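Long-range contact in iron-sulfur cluster assembly scaffold protein NifU (Fervidobacterium islandicum, PDB 6A6F), which probably serves as a scaffold or sulfur-handling partner in iron-sulfur cluster assembly by the SUF system: residues E24-V29 with T42-F47. Sequence-based numbering, arbitrary orientation.
Sequences ENAHKV and TLYFLF. With NI (nickel (II) ion), chain H.
A classic beta bulge, with H27 and K28 set opposite the single residue F45, begins the antiparallel pairing of strand 28-34 with strand 39-48 in the hairpin of the NifU-like domain. F45 O takes H27 N at 2.9 Å and, weakly, K28 N, while F45 N returns a bond to K28 O of 2.8 Å. The H27 ring extends the pairing past the bulge: F47 N gives ND1 a nearly straight bond (174°), tilted from the ring plane, and L46 CD2 sits over the ring face, 3.8 Å from its centroid, a CH-pi contact. V29 lies alongside Y44, its CG2 3.8 Å from Y44 CD2 while CG1 sits over one face of the ring, and A26 CB meets the edge of the same ring. Were Y44 an alanine, V29 and A26 would probably lose the ring they pack on, opening a gap beside the bulge. K28 CB rests against F47 CE2, and CB and CG lie beside F45 CD1; the chain, bent at chi2 (59°), then carries NZ to nickel at 2.4 Å, a site shared with E30 and two waters. Strand 51-58 flanks 39-48 on its other edge, and helix 118-135 packs against L43, F45 and F47.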
loop_
_atom_site.group_PDB
_atom_site.type_symbol
_atom_site.label_atom_id
_atom_site.label_comp_id
_atom_site.label_asym_id
_atom_site.label_seq_id
_atom_site.Cartn_x
_atom_site.Cartn_y
_atom_site.Cartn_z
ATOM N N GLU A 24 18.190 6.382 12.280
ATOM C CA GLU A 24 19.082 5.744 13.221
ATOM C C GLU A 24 19.267 6.665 14.442
ATOM O O GLU A 24 19.382 7.879 14.286
ATOM C CB GLU A 24 20.426 5.406 12.546
ATOM C CG GLU A 24 21.313 4.552 13.452
ATOM C CD GLU A 24 22.602 4.038 12.801
ATOM O OE1 GLU A 24 23.115 4.661 11.832
ATOM O OE2 GLU A 24 23.116 3.003 13.300
ATOM N N ASN A 25 19.271 6.071 15.631
ATOM C CA ASN A 25 19.304 6.788 16.886
ATOM C C ASN A 25 18.237 7.868 17.002
ATOM O O ASN A 25 18.494 8.990 17.431
ATOM C CB ASN A 25 20.696 7.379 17.106
ATOM C CG ASN A 25 21.780 6.319 17.070
ATOM O OD1 ASN A 25 21.656 5.308 17.722
ATOM N ND2 ASN A 25 22.855 6.569 16.327
ATOM N N ALA A 26 17.030 7.539 16.568
ATOM C CA ALA A 26 15.912 8.449 16.651
ATOM C C ALA A 26 15.716 8.863 18.098
ATOM O O ALA A 26 15.962 8.101 18.992
ATOM C CB ALA A 26 14.655 7.754 16.146
ATOM N N HIS A 27 15.259 10.075 18.301
ATOM C CA HIS A 27 14.951 10.571 19.601
ATOM C C HIS A 27 13.645 9.962 20.080
ATOM O O HIS A 27 13.411 9.822 21.273
ATOM C CB HIS A 27 14.842 12.075 19.534
ATOM C CG HIS A 27 16.124 12.742 19.164
ATOM N ND1 HIS A 27 16.184 14.035 18.718
ATOM C CD2 HIS A 27 17.401 12.267 19.125
ATOM C CE1 HIS A 27 17.445 14.349 18.463
ATOM N NE2 HIS A 27 18.199 13.289 18.696
ATOM N N LYS A 28 12.766 9.587 19.169
ATOM C CA LYS A 28 11.524 8.920 19.588
ATOM C C LYS A 28 11.047 8.004 18.442
ATOM O O LYS A 28 11.145 8.383 17.278
ATOM C CB LYS A 28 10.495 9.985 19.972
ATOM C CG LYS A 28 9.107 9.499 20.337
ATOM C CD LYS A 28 9.194 8.545 21.518
ATOM C CE LYS A 28 7.813 8.135 21.971
ATOM N NZ LYS A 28 7.921 7.106 23.044
ATOM N N VAL A 29 10.599 6.805 18.805
ATOM C CA VAL A 29 10.029 5.838 17.892
ATOM C C VAL A 29 8.680 5.426 18.455
ATOM O O VAL A 29 8.624 5.002 19.619
ATOM C CB VAL A 29 10.855 4.536 17.815
ATOM C CG1 VAL A 29 10.213 3.566 16.829
ATOM C CG2 VAL A 29 12.302 4.801 17.396
ATOM N N THR A 42 5.164 2.869 11.924
ATOM C CA THR A 42 6.150 3.206 12.955
ATOM C C THR A 42 6.731 4.559 12.613
ATOM O O THR A 42 7.267 4.740 11.532
ATOM C CB THR A 42 7.279 2.179 12.993
ATOM O OG1 THR A 42 6.700 0.941 13.356
ATOM C CG2 THR A 42 8.360 2.535 14.033
ATOM N N LEU A 43 6.548 5.534 13.495
ATOM C CA LEU A 43 7.083 6.843 13.268
ATOM C C LEU A 43 8.442 7.018 13.965
ATOM O O LEU A 43 8.590 6.697 15.136
ATOM C CB LEU A 43 6.106 7.881 13.774
ATOM C CG LEU A 43 4.714 7.903 13.191
ATOM C CD1 LEU A 43 3.892 8.965 13.920
ATOM C CD2 LEU A 43 4.838 8.239 11.724
ATOM N N TYR A 44 9.392 7.612 13.258
ATOM C CA TYR A 44 10.765 7.913 13.786
ATOM C C TYR A 44 10.919 9.451 13.851
ATOM O O TYR A 44 10.636 10.115 12.877
ATOM C CB TYR A 44 11.865 7.355 12.843
ATOM C CG TYR A 44 11.865 5.863 12.797
ATOM C CD1 TYR A 44 11.001 5.199 11.986
ATOM C CD2 TYR A 44 12.693 5.107 13.640
ATOM C CE1 TYR A 44 10.968 3.814 11.946
ATOM C CE2 TYR A 44 12.642 3.726 13.630
ATOM C CZ TYR A 44 11.764 3.103 12.771
ATOM O OH TYR A 44 11.672 1.758 12.731
ATOM N N PHE A 45 11.341 10.014 14.991
ATOM C CA PHE A 45 11.480 11.463 15.129
ATOM C C PHE A 45 12.905 11.883 15.479
ATOM O O PHE A 45 13.567 11.193 16.267
ATOM C CB PHE A 45 10.577 12.001 16.256
ATOM C CG PHE A 45 9.105 11.787 16.028
ATOM C CD1 PHE A 45 8.515 10.599 16.370
ATOM C CD2 PHE A 45 8.327 12.802 15.519
ATOM C CE1 PHE A 45 7.154 10.413 16.191
ATOM C CE2 PHE A 45 6.977 12.630 15.316
ATOM C CZ PHE A 45 6.394 11.433 15.667
ATOM N N LEU A 46 13.337 13.019 14.916
ATOM C CA LEU A 46 14.427 13.819 15.465
ATOM C C LEU A 46 13.844 15.172 15.817
ATOM O O LEU A 46 13.113 15.755 14.989
ATOM C CB LEU A 46 15.574 14.087 14.475
ATOM C CG LEU A 46 16.396 12.864 14.058
ATOM C CD1 LEU A 46 17.332 13.209 12.903
ATOM C CD2 LEU A 46 17.232 12.313 15.200
ATOM N N PHE A 47 14.285 15.695 16.968
ATOM C CA PHE A 47 13.883 16.978 17.528
ATOM C C PHE A 47 15.116 17.826 17.827
ATOM O O PHE A 47 16.211 17.302 18.068
ATOM C CB PHE A 47 13.190 16.783 18.888
ATOM C CG PHE A 47 12.019 15.805 18.887
ATOM C CD1 PHE A 47 10.938 16.018 18.114
ATOM C CD2 PHE A 47 12.007 14.735 19.738
ATOM C CE1 PHE A 47 9.833 15.141 18.129
ATOM C CE2 PHE A 47 10.942 13.844 19.772
ATOM C CZ PHE A 47 9.837 14.053 18.968
HETATM NI NI NI H . 5.835 5.982 23.225
HETATM O O HOH W 1 4.082 4.234 23.891
HETATM O O HOH W 2 4.972 8.142 23.886
#